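Local structure of PvdO (Pseudomonas aeruginosa, 5HHA) at residues E88-T96 with V134-S142; Y159-P170 with N206-H214. The protein probably takes part in periplasmic maturation of the pyoverdine chromophore and has the calcium-binding fold of the formylglycine-generating enzyme family. One frame throughout, in Å; residues are numbered along the deposited sequence. Where two conformers were deposited one is given.

Interaction 1. Residues E88-T96 with V134-S142; sequences ELDAYLKAT and VKNYAAWLS
The ring of Tyr92 stands between Tyr137 and Trp140 and meets each in a different way. Over one of its faces, displaced toward the rim, lies Tyr137 CA, 4.2 Å from the ring centroid; on the opposite face, also toward the rim, is Thr96 OG1 of its own helix. The Tyr137 ring turns its edge to the face of Tyr92 in an offset edge-to-face pair, planes 83° apart, and its CD1 comes within 3.6 Å of Tyr92 CB. Tyr92 in turn presents an edge to the face of the Trp140 five-membered ring, centroids 5.3 Å apart. Over the six-membered ring of the same indole sits Tyr92 CA, 3.9 Å from the centroid and nearly on its normal, a CH-pi contact. With CG anti to the backbone N (chi1 173°), Trp140 enters as a knob among Ala91, Tyr92, Ala95 and Thr96, where Thr96 CG2 approaches Trp140 CD1 to 3.4 Å. The phenol end of Tyr92 lies against Asn136 CB. No direct hydrogen bond joins the two segments; one water bridges them, accepting from Tyr137 OH at 2.7 Å and donating to Glu88 O. Thr96 OG1 bonds back to Tyr92 O, which also accepts from Thr96 N on the other face of the carbonyl plane. The aromatic cluster thus joins helices 86-96 and 131-145, whose segment axes cross at 74° and approach to 10.8 Å. Behind it, Tyr137 packs on Phe280 and Val282, so that helix 131-145 lies against strand 278-285 of the sheet, while Glu88 and Tyr137 both touch the loop residue Pro40.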
loop_
_atom_site.group_PDB
_atom_site.type_symbol
_atom_site.label_atom_id
_atom_site.label_comp_id
_atom_site.label_asym_id
_atom_site.label_seq_id
_atom_site.Cartn_x
_atom_site.Cartn_y
_atom_site.Cartn_z
ATOM N N GLU A 88 -6.024 -14.065 -3.015
ATOM C CA GLU A 88 -4.679 -14.431 -2.588
ATOM C C GLU A 88 -4.649 -14.672 -1.087
ATOM O O GLU A 88 -4.027 -15.634 -0.607
ATOM C CB GLU A 88 -3.676 -13.363 -3.007
ATOM C CG GLU A 88 -3.378 -13.447 -4.491
ATOM C CD GLU A 88 -2.847 -12.174 -5.136
ATOM O OE1 GLU A 88 -2.604 -11.153 -4.448
ATOM O OE2 GLU A 88 -2.635 -12.222 -6.373
ATOM N N LEU A 89 -5.322 -13.814 -0.338
ATOM C CA LEU A 89 -5.408 -14.031 1.101
ATOM C C LEU A 89 -6.172 -15.320 1.410
ATOM O O LEU A 89 -5.781 -16.075 2.317
ATOM C CB LEU A 89 -6.044 -12.823 1.788
ATOM C CG LEU A 89 -6.090 -12.861 3.328
ATOM C CD1 LEU A 89 -4.687 -12.769 3.902
ATOM C CD2 LEU A 89 -6.983 -11.746 3.867
ATOM N N ASP A 90 -7.228 -15.581 0.659
ATOM C CA ASP A 90 -8.024 -16.780 0.896
ATOM C C ASP A 90 -7.182 -18.029 0.684
ATOM O O ASP A 90 -7.352 -19.021 1.384
ATOM C CB ASP A 90 -9.244 -16.805 -0.019
ATOM C CG ASP A 90 -10.398 -15.984 0.499
ATOM O OD1 ASP A 90 -10.419 -15.624 1.688
ATOM O OD2 ASP A 90 -11.324 -15.737 -0.302
ATOM N N ALA A 91 -6.257 -18.002 -0.264
ATOM C CA ALA A 91 -5.384 -19.149 -0.487
ATOM C C ALA A 91 -4.514 -19.439 0.745
ATOM O O ALA A 91 -4.284 -20.599 1.141
ATOM C CB ALA A 91 -4.520 -18.923 -1.733
ATOM N N TYR A 92 -4.006 -18.389 1.365
ATOM C CA TYR A 92 -3.275 -18.530 2.608
ATOM C C TYR A 92 -4.158 -19.077 3.743
ATOM O O TYR A 92 -3.724 -19.955 4.491
ATOM C CB TYR A 92 -2.696 -17.160 2.973
ATOM C CG TYR A 92 -2.421 -16.902 4.430
ATOM C CD1 TYR A 92 -1.290 -17.431 5.051
ATOM C CD2 TYR A 92 -3.239 -16.071 5.178
ATOM C CE1 TYR A 92 -1.012 -17.179 6.373
ATOM C CE2 TYR A 92 -2.964 -15.821 6.518
ATOM C CZ TYR A 92 -1.840 -16.374 7.101
ATOM O OH TYR A 92 -1.544 -16.118 8.424
ATOM N N LEU A 93 -5.376 -18.564 3.864
ATOM C CA LEU A 93 -6.256 -19.015 4.929
ATOM C C LEU A 93 -6.555 -20.499 4.764
ATOM O O LEU A 93 -6.578 -21.242 5.737
ATOM C CB LEU A 93 -7.550 -18.201 4.932
ATOM C CG LEU A 93 -7.310 -16.711 5.223
ATOM C CD1 LEU A 93 -8.606 -15.963 5.065
ATOM C CD2 LEU A 93 -6.748 -16.489 6.618
ATOM N N LYS A 94 -6.746 -20.934 3.534
ATOM C CA LYS A 94 -7.056 -22.329 3.265
ATOM C C LYS A 94 -5.854 -23.215 3.549
ATOM O O LYS A 94 -5.974 -24.294 4.140
ATOM C CB LYS A 94 -7.460 -22.501 1.811
ATOM C CG LYS A 94 -7.645 -23.957 1.430
ATOM C CD LYS A 94 -7.950 -24.126 -0.048
ATOM C CE LYS A 94 -8.362 -25.556 -0.351
ATOM N NZ LYS A 94 -9.546 -25.968 0.454
ATOM N N ALA A 95 -4.677 -22.779 3.134
ATOM C CA ALA A 95 -3.498 -23.614 3.295
ATOM C C ALA A 95 -3.110 -23.800 4.751
ATOM O O ALA A 95 -2.622 -24.855 5.144
ATOM C CB ALA A 95 -2.342 -23.040 2.527
ATOM N N THR A 96 -3.316 -22.766 5.550
ATOM C CA THR A 96 -2.837 -22.770 6.930
ATOM C C THR A 96 -3.923 -23.081 7.945
ATOM O O THR A 96 -3.632 -23.492 9.069
ATOM C CB THR A 96 -2.278 -21.407 7.300
ATOM O OG1 THR A 96 -3.315 -20.411 7.214
ATOM C CG2 THR A 96 -1.125 -21.033 6.373
ATOM N N VAL A 134 -0.434 -9.463 8.359
ATOM C CA VAL A 134 0.385 -9.237 7.174
ATOM C C VAL A 134 1.744 -9.902 7.339
ATOM O O VAL A 134 2.235 -10.563 6.424
ATOM C CB VAL A 134 0.546 -7.723 6.873
ATOM C CG1 VAL A 134 1.515 -7.513 5.736
ATOM C CG2 VAL A 134 -0.809 -7.112 6.528
ATOM N N LYS A 135 2.356 -9.738 8.500
ATOM C CA LYS A 135 3.630 -10.401 8.745
ATOM C C LYS A 135 3.474 -11.913 8.622
ATOM O O LYS A 135 4.347 -12.587 8.049
ATOM C CB LYS A 135 4.184 -10.023 10.122
ATOM C CG LYS A 135 4.548 -8.536 10.223
ATOM C CD LYS A 135 5.033 -8.130 11.597
ATOM C CE LYS A 135 6.340 -8.814 11.947
ATOM N NZ LYS A 135 7.469 -8.250 11.163
ATOM N N ASN A 136 2.384 -12.462 9.154
ATOM C CA ASN A 136 2.150 -13.908 9.056
ATOM C C ASN A 136 1.978 -14.376 7.631
ATOM O O ASN A 136 2.515 -15.429 7.256
ATOM C CB ASN A 136 0.947 -14.323 9.886
ATOM C CG ASN A 136 1.190 -14.233 11.362
ATOM O OD1 ASN A 136 2.326 -14.193 11.815
ATOM N ND2 ASN A 136 0.115 -14.218 12.129
ATOM N N TYR A 137 1.254 -13.612 6.818
ATOM C CA TYR A 137 1.073 -13.935 5.416
ATOM C C TYR A 137 2.438 -13.952 4.727
ATOM O O TYR A 137 2.742 -14.854 3.961
ATOM C CB TYR A 137 0.143 -12.908 4.738
ATOM C CG TYR A 137 0.015 -13.095 3.240
ATOM C CD1 TYR A 137 -0.801 -14.088 2.723
ATOM C CD2 TYR A 137 0.725 -12.303 2.339
ATOM C CE1 TYR A 137 -0.907 -14.290 1.372
ATOM C CE2 TYR A 137 0.630 -12.489 0.993
ATOM C CZ TYR A 137 -0.185 -13.484 0.512
ATOM O OH TYR A 137 -0.246 -13.636 -0.837
ATOM N N ALA A 138 3.261 -12.938 4.985
ATOM C CA ALA A 138 4.580 -12.862 4.343
ATOM C C ALA A 138 5.481 -14.025 4.794
ATOM O O ALA A 138 6.256 -14.540 3.977
ATOM C CB ALA A 138 5.229 -11.530 4.623
ATOM N N ALA A 139 5.370 -14.448 6.043
ATOM C CA ALA A 139 6.124 -15.615 6.524
ATOM C C ALA A 139 5.679 -16.892 5.824
ATOM O O ALA A 139 6.514 -17.717 5.408
ATOM C CB ALA A 139 5.973 -15.763 7.999
ATOM N N TRP A 140 4.377 -17.057 5.650
ATOM C CA TRP A 140 3.866 -18.200 4.929
ATOM C C TRP A 140 4.354 -18.197 3.471
ATOM O O TRP A 140 4.794 -19.224 2.947
ATOM C CB TRP A 140 2.341 -18.187 4.996
ATOM C CG TRP A 140 1.724 -19.234 4.152
ATOM C CD1 TRP A 140 1.633 -20.572 4.429
ATOM C CD2 TRP A 140 1.116 -19.045 2.879
ATOM N NE1 TRP A 140 1.004 -21.213 3.405
ATOM C CE2 TRP A 140 0.684 -20.304 2.433
ATOM C CE3 TRP A 140 0.886 -17.928 2.067
ATOM C CZ2 TRP A 140 0.028 -20.472 1.221
ATOM C CZ3 TRP A 140 0.258 -18.090 0.885
ATOM C CH2 TRP A 140 -0.182 -19.355 0.460
ATOM N N LEU A 141 4.273 -17.053 2.790
ATOM C CA LEU A 141 4.762 -16.941 1.418
ATOM C C LEU A 141 6.239 -17.267 1.320
ATOM O O LEU A 141 6.684 -17.920 0.374
ATOM C CB LEU A 141 4.563 -15.524 0.844
ATOM C CG LEU A 141 3.262 -15.105 0.154
ATOM C CD1 LEU A 141 3.503 -13.767 -0.544
ATOM C CD2 LEU A 141 2.792 -16.124 -0.857
ATOM N N SER A 142 6.987 -16.794 2.287
ATOM C CA SER A 142 8.427 -17.026 2.288
ATOM C C SER A 142 8.709 -18.520 2.409
ATOM O O SER A 142 9.544 -19.073 1.689
ATOM C CB SER A 142 9.083 -16.299 3.443
ATOM O OG SER A 142 8.969 -14.885 3.300
HETATM O O HOH W 1 -1.445 -15.932 -1.707
#

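Interaction 2. Residues Y159-P170 with N206-H214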
loop_
_atom_site.group_PDB
_atom_site.type_symbol
_atom_site.label_atom_id
_atom_site.label_comp_id
_atom_site.label_asym_id
_atom_site.label_seq_id
_atom_site.Cartn_x
_atom_site.Cartn_y
_atom_site.Cartn_z
ATOM N N TYR A 159 8.289 5.500 -2.729
ATOM C CA TYR A 159 9.117 5.348 -3.933
ATOM C C TYR A 159 8.299 4.714 -5.047
ATOM O O TYR A 159 8.302 5.143 -6.190
ATOM C CB TYR A 159 10.303 4.472 -3.598
ATOM C CG TYR A 159 11.310 4.200 -4.692
ATOM C CD1 TYR A 159 12.032 5.242 -5.272
ATOM C CD2 TYR A 159 11.634 2.894 -5.057
ATOM C CE1 TYR A 159 13.027 4.986 -6.209
ATOM C CE2 TYR A 159 12.612 2.634 -6.011
ATOM C CZ TYR A 159 13.315 3.691 -6.550
ATOM O OH TYR A 159 14.339 3.508 -7.473
ATOM N N GLY A 160 7.603 3.644 -4.700
ATOM C CA GLY A 160 6.807 2.880 -5.643
ATOM C C GLY A 160 5.578 3.611 -6.125
ATOM O O GLY A 160 5.147 3.431 -7.270
ATOM N N ALA A 161 4.999 4.452 -5.272
ATOM C CA ALA A 161 3.872 5.280 -5.653
ATOM C C ALA A 161 4.306 6.353 -6.639
ATOM O O ALA A 161 3.601 6.623 -7.607
ATOM C CB ALA A 161 3.235 5.928 -4.425
ATOM N N ARG A 162 5.439 6.996 -6.375
ATOM C CA ARG A 162 5.856 8.125 -7.193
ATOM C C ARG A 162 6.368 7.716 -8.565
ATOM O O ARG A 162 6.139 8.419 -9.560
ATOM C CB ARG A 162 6.952 8.914 -6.509
ATOM C CG ARG A 162 6.486 9.679 -5.288
ATOM C CD ARG A 162 7.627 10.528 -4.696
ATOM N NE ARG A 162 7.147 11.372 -3.603
ATOM C CZ ARG A 162 6.402 12.456 -3.787
ATOM N NH1 ARG A 162 6.126 12.884 -4.995
ATOM N NH2 ARG A 162 5.923 13.107 -2.748
ATOM N N ALA A 163 7.107 6.606 -8.628
ATOM C CA ALA A 163 7.680 6.143 -9.901
ATOM C C ALA A 163 8.424 7.268 -10.629
ATOM O O ALA A 163 8.301 7.426 -11.854
ATOM C CB ALA A 163 6.608 5.532 -10.785
ATOM N N GLY A 164 9.193 8.051 -9.878
ATOM C CA GLY A 164 10.008 9.110 -10.450
ATOM C C GLY A 164 9.373 10.488 -10.406
ATOM O O GLY A 164 10.058 11.491 -10.677
ATOM N N SER A 165 8.128 10.602 -9.996
ATOM C CA SER A 165 7.423 11.880 -10.040
ATOM C C SER A 165 7.617 12.665 -8.753
ATOM O O SER A 165 7.726 12.092 -7.676
ATOM C CB SER A 165 5.946 11.660 -10.329
ATOM O OG SER A 165 5.334 10.956 -9.265
ATOM N N ALA A 166 7.690 13.985 -8.866
ATOM C CA ALA A 166 7.949 14.870 -7.734
ATOM C C ALA A 166 6.710 15.521 -7.153
ATOM O O ALA A 166 6.731 16.016 -6.032
ATOM C CB ALA A 166 8.916 15.972 -8.184
ATOM N N GLY A 167 5.673 15.611 -7.959
ATOM C CA GLY A 167 4.418 16.227 -7.550
ATOM C C GLY A 167 3.533 15.267 -6.797
ATOM O O GLY A 167 3.945 14.151 -6.454
ATOM N N PRO A 168 2.303 15.690 -6.526
ATOM C CA PRO A 168 1.396 14.845 -5.753
ATOM C C PRO A 168 0.991 13.548 -6.464
ATOM O O PRO A 168 0.706 12.539 -5.795
ATOM C CB PRO A 168 0.178 15.748 -5.524
ATOM C CG PRO A 168 0.222 16.740 -6.594
ATOM C CD PRO A 168 1.689 16.985 -6.868
ATOM N N PHE A 169 0.945 13.563 -7.795
ATOM C CA PHE A 169 0.506 12.391 -8.545
ATOM C C PHE A 169 1.384 12.126 -9.755
ATOM O O PHE A 169 1.842 13.055 -10.421
ATOM C CB PHE A 169 -0.917 12.569 -9.056
ATOM C CG PHE A 169 -1.908 12.883 -7.966
ATOM C CD1 PHE A 169 -2.324 11.892 -7.088
ATOM C CD2 PHE A 169 -2.405 14.168 -7.783
ATOM C CE1 PHE A 169 -3.227 12.165 -6.056
ATOM C CE2 PHE A 169 -3.300 14.437 -6.739
ATOM C CZ PHE A 169 -3.699 13.444 -5.896
ATOM N N PRO A 170 1.588 10.849 -10.093
ATOM C CA PRO A 170 2.372 10.519 -11.292
ATOM C C PRO A 170 1.557 10.573 -12.586
ATOM O O PRO A 170 2.128 10.306 -13.660
ATOM C CB PRO A 170 2.860 9.096 -10.994
ATOM C CG PRO A 170 1.783 8.507 -10.133
ATOM C CD PRO A 170 1.290 9.660 -9.269
ATOM N N ASN A 206 1.410 3.223 -12.949
ATOM C CA ASN A 206 2.405 4.272 -13.059
ATOM C C ASN A 206 3.626 3.767 -13.832
ATOM O O ASN A 206 3.622 2.647 -14.363
ATOM C CB ASN A 206 2.753 4.852 -11.683
ATOM C CG ASN A 206 3.497 3.878 -10.788
ATOM O OD1 ASN A 206 4.063 2.874 -11.223
ATOM N ND2 ASN A 206 3.527 4.207 -9.497
ATOM N N ALA A 207 4.664 4.591 -13.914
ATOM C CA ALA A 207 5.822 4.304 -14.776
ATOM C C ALA A 207 6.655 3.142 -14.283
ATOM O O ALA A 207 7.507 2.631 -15.016
ATOM C CB ALA A 207 6.709 5.560 -14.933
ATOM N N PHE A 208 6.456 2.735 -13.038
ATOM C CA PHE A 208 7.147 1.571 -12.480
ATOM C C PHE A 208 6.332 0.300 -12.720
ATOM O O PHE A 208 6.761 -0.778 -12.323
ATOM C CB PHE A 208 7.386 1.722 -10.980
ATOM C CG PHE A 208 8.595 2.554 -10.590
ATOM C CD1 PHE A 208 9.479 3.122 -11.510
ATOM C CD2 PHE A 208 8.853 2.719 -9.246
ATOM C CE1 PHE A 208 10.583 3.854 -11.046
ATOM C CE2 PHE A 208 9.927 3.446 -8.796
ATOM C CZ PHE A 208 10.795 4.009 -9.688
ATOM N N GLY A 209 5.177 0.402 -13.348
ATOM C CA GLY A 209 4.347 -0.772 -13.522
ATOM C C GLY A 209 3.509 -1.121 -12.301
ATOM O O GLY A 209 3.010 -2.242 -12.174
ATOM N N VAL A 210 3.304 -0.155 -11.409
ATOM C CA VAL A 210 2.574 -0.406 -10.161
ATOM C C VAL A 210 1.171 0.183 -10.271
ATOM O O VAL A 210 0.987 1.273 -10.817
ATOM C CB VAL A 210 3.311 0.237 -8.991
ATOM C CG1 VAL A 210 2.616 -0.112 -7.685
ATOM C CG2 VAL A 210 4.739 -0.246 -8.931
ATOM N N TYR A 211 0.170 -0.515 -9.724
ATOM C CA TYR A 211 -1.238 -0.114 -9.789
ATOM C C TYR A 211 -1.784 0.225 -8.401
ATOM O O TYR A 211 -1.337 -0.326 -7.386
ATOM C CB TYR A 211 -2.096 -1.262 -10.317
ATOM C CG TYR A 211 -1.818 -1.650 -11.751
ATOM C CD1 TYR A 211 -0.775 -2.516 -12.080
ATOM C CD2 TYR A 211 -2.640 -1.190 -12.764
ATOM C CE1 TYR A 211 -0.540 -2.879 -13.381
ATOM C CE2 TYR A 211 -2.422 -1.577 -14.085
ATOM C CZ TYR A 211 -1.375 -2.413 -14.358
ATOM O OH TYR A 211 -1.137 -2.790 -15.686
ATOM N N ASP A 212 -2.763 1.117 -8.380
ATOM C CA ASP A 212 -3.561 1.448 -7.191
ATOM C C ASP A 212 -2.768 2.103 -6.064
ATOM O O ASP A 212 -3.204 2.047 -4.914
ATOM C CB ASP A 212 -4.344 0.230 -6.679
ATOM C CG ASP A 212 -5.399 -0.241 -7.657
ATOM O OD1 ASP A 212 -6.229 0.588 -8.107
ATOM O OD2 ASP A 212 -5.410 -1.451 -8.003
ATOM N N MET A 213 -1.653 2.749 -6.376
ATOM C CA MET A 213 -0.908 3.424 -5.329
ATOM C C MET A 213 -1.615 4.683 -4.820
ATOM O O MET A 213 -1.214 5.240 -3.800
ATOM C CB MET A 213 0.499 3.758 -5.808
ATOM C CG MET A 213 1.460 2.574 -5.735
ATOM S SD MET A 213 1.970 2.282 -4.027
ATOM C CE MET A 213 3.297 1.128 -4.235
ATOM N N HIS A 214 -2.650 5.148 -5.507
ATOM C CA HIS A 214 -3.326 6.401 -5.159
ATOM C C HIS A 214 -4.776 6.250 -4.802
ATOM O O HIS A 214 -5.507 7.229 -4.714
ATOM C CB HIS A 214 -3.061 7.448 -6.235
ATOM C CG HIS A 214 -1.595 7.609 -6.476
ATOM N ND1 HIS A 214 -0.773 8.526 -5.849
ATOM C CD2 HIS A 214 -0.793 6.841 -7.225
ATOM C CE1 HIS A 214 0.480 8.310 -6.224
ATOM N NE2 HIS A 214 0.481 7.301 -7.080
HETATM O O HOH W 2 3.871 7.339 -13.806
#
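Asn206 ND2 donates to Gly160 O at 2.9 Å, in the carbonyl plane and close to the plane of its own amide, and makes a weak second bond to Ala161 O. That same Ala161 O receives His214 NE2 at 3.2 Å; the acceptor lies in the imidazole plane, but the donor stands above the carbonyl plane. The amide is fixed from its other end, since Asn206 OD1 accepts from Phe208 N and Val210 N on opposite faces. Outward, Phe208 lies flat against Ala163, whose CA is 3.5 Å from the ring centroid and almost on the normal. The Phe208 edge points at the face of Tyr159, with CE2 over the ring centre, and Tyr159 OH bonds to Pro46 O. The bend of Met213 at chi2 (-76°) lays its chain along Ala161, CG 3.6 Å from Ala161 CA, and brings CE to Gly160. Pro170 CD packs on His214 NE2 at 3.3 Å. Two side chains of a loop far along the sequence thus bond to carbonyls of the last turn of helix 154-162; an Asx turn at Asn206, within a type I turn, meets the type I' turn Arg162-Ser165, where Ala163 leaves helical angles with positive phi, in this FGE-sulfatase-family domain.

Both contacts lie in the same sulfatase-modifying-factor domain, on opposite sides of its centre; their own centres are about 27 Å apart and they do not touch. Interaction 1 is the more peripheral, about 17 Å from the chain centre against 12 Å, and each is only partly buried. It pairs two helices through aromatic faces and edges with a single water bridge, whereas interaction 2 joins a helix end and its following turn to an irregular loop, where direct side-chain bonds to backbone carbonyls accompany the packing. No helix is shared, yet each has one partner against strand 278-285: helix 131-145 in interaction 1, and the loop 206-214 in interaction 2, through Val210 and Met213 on Arg281.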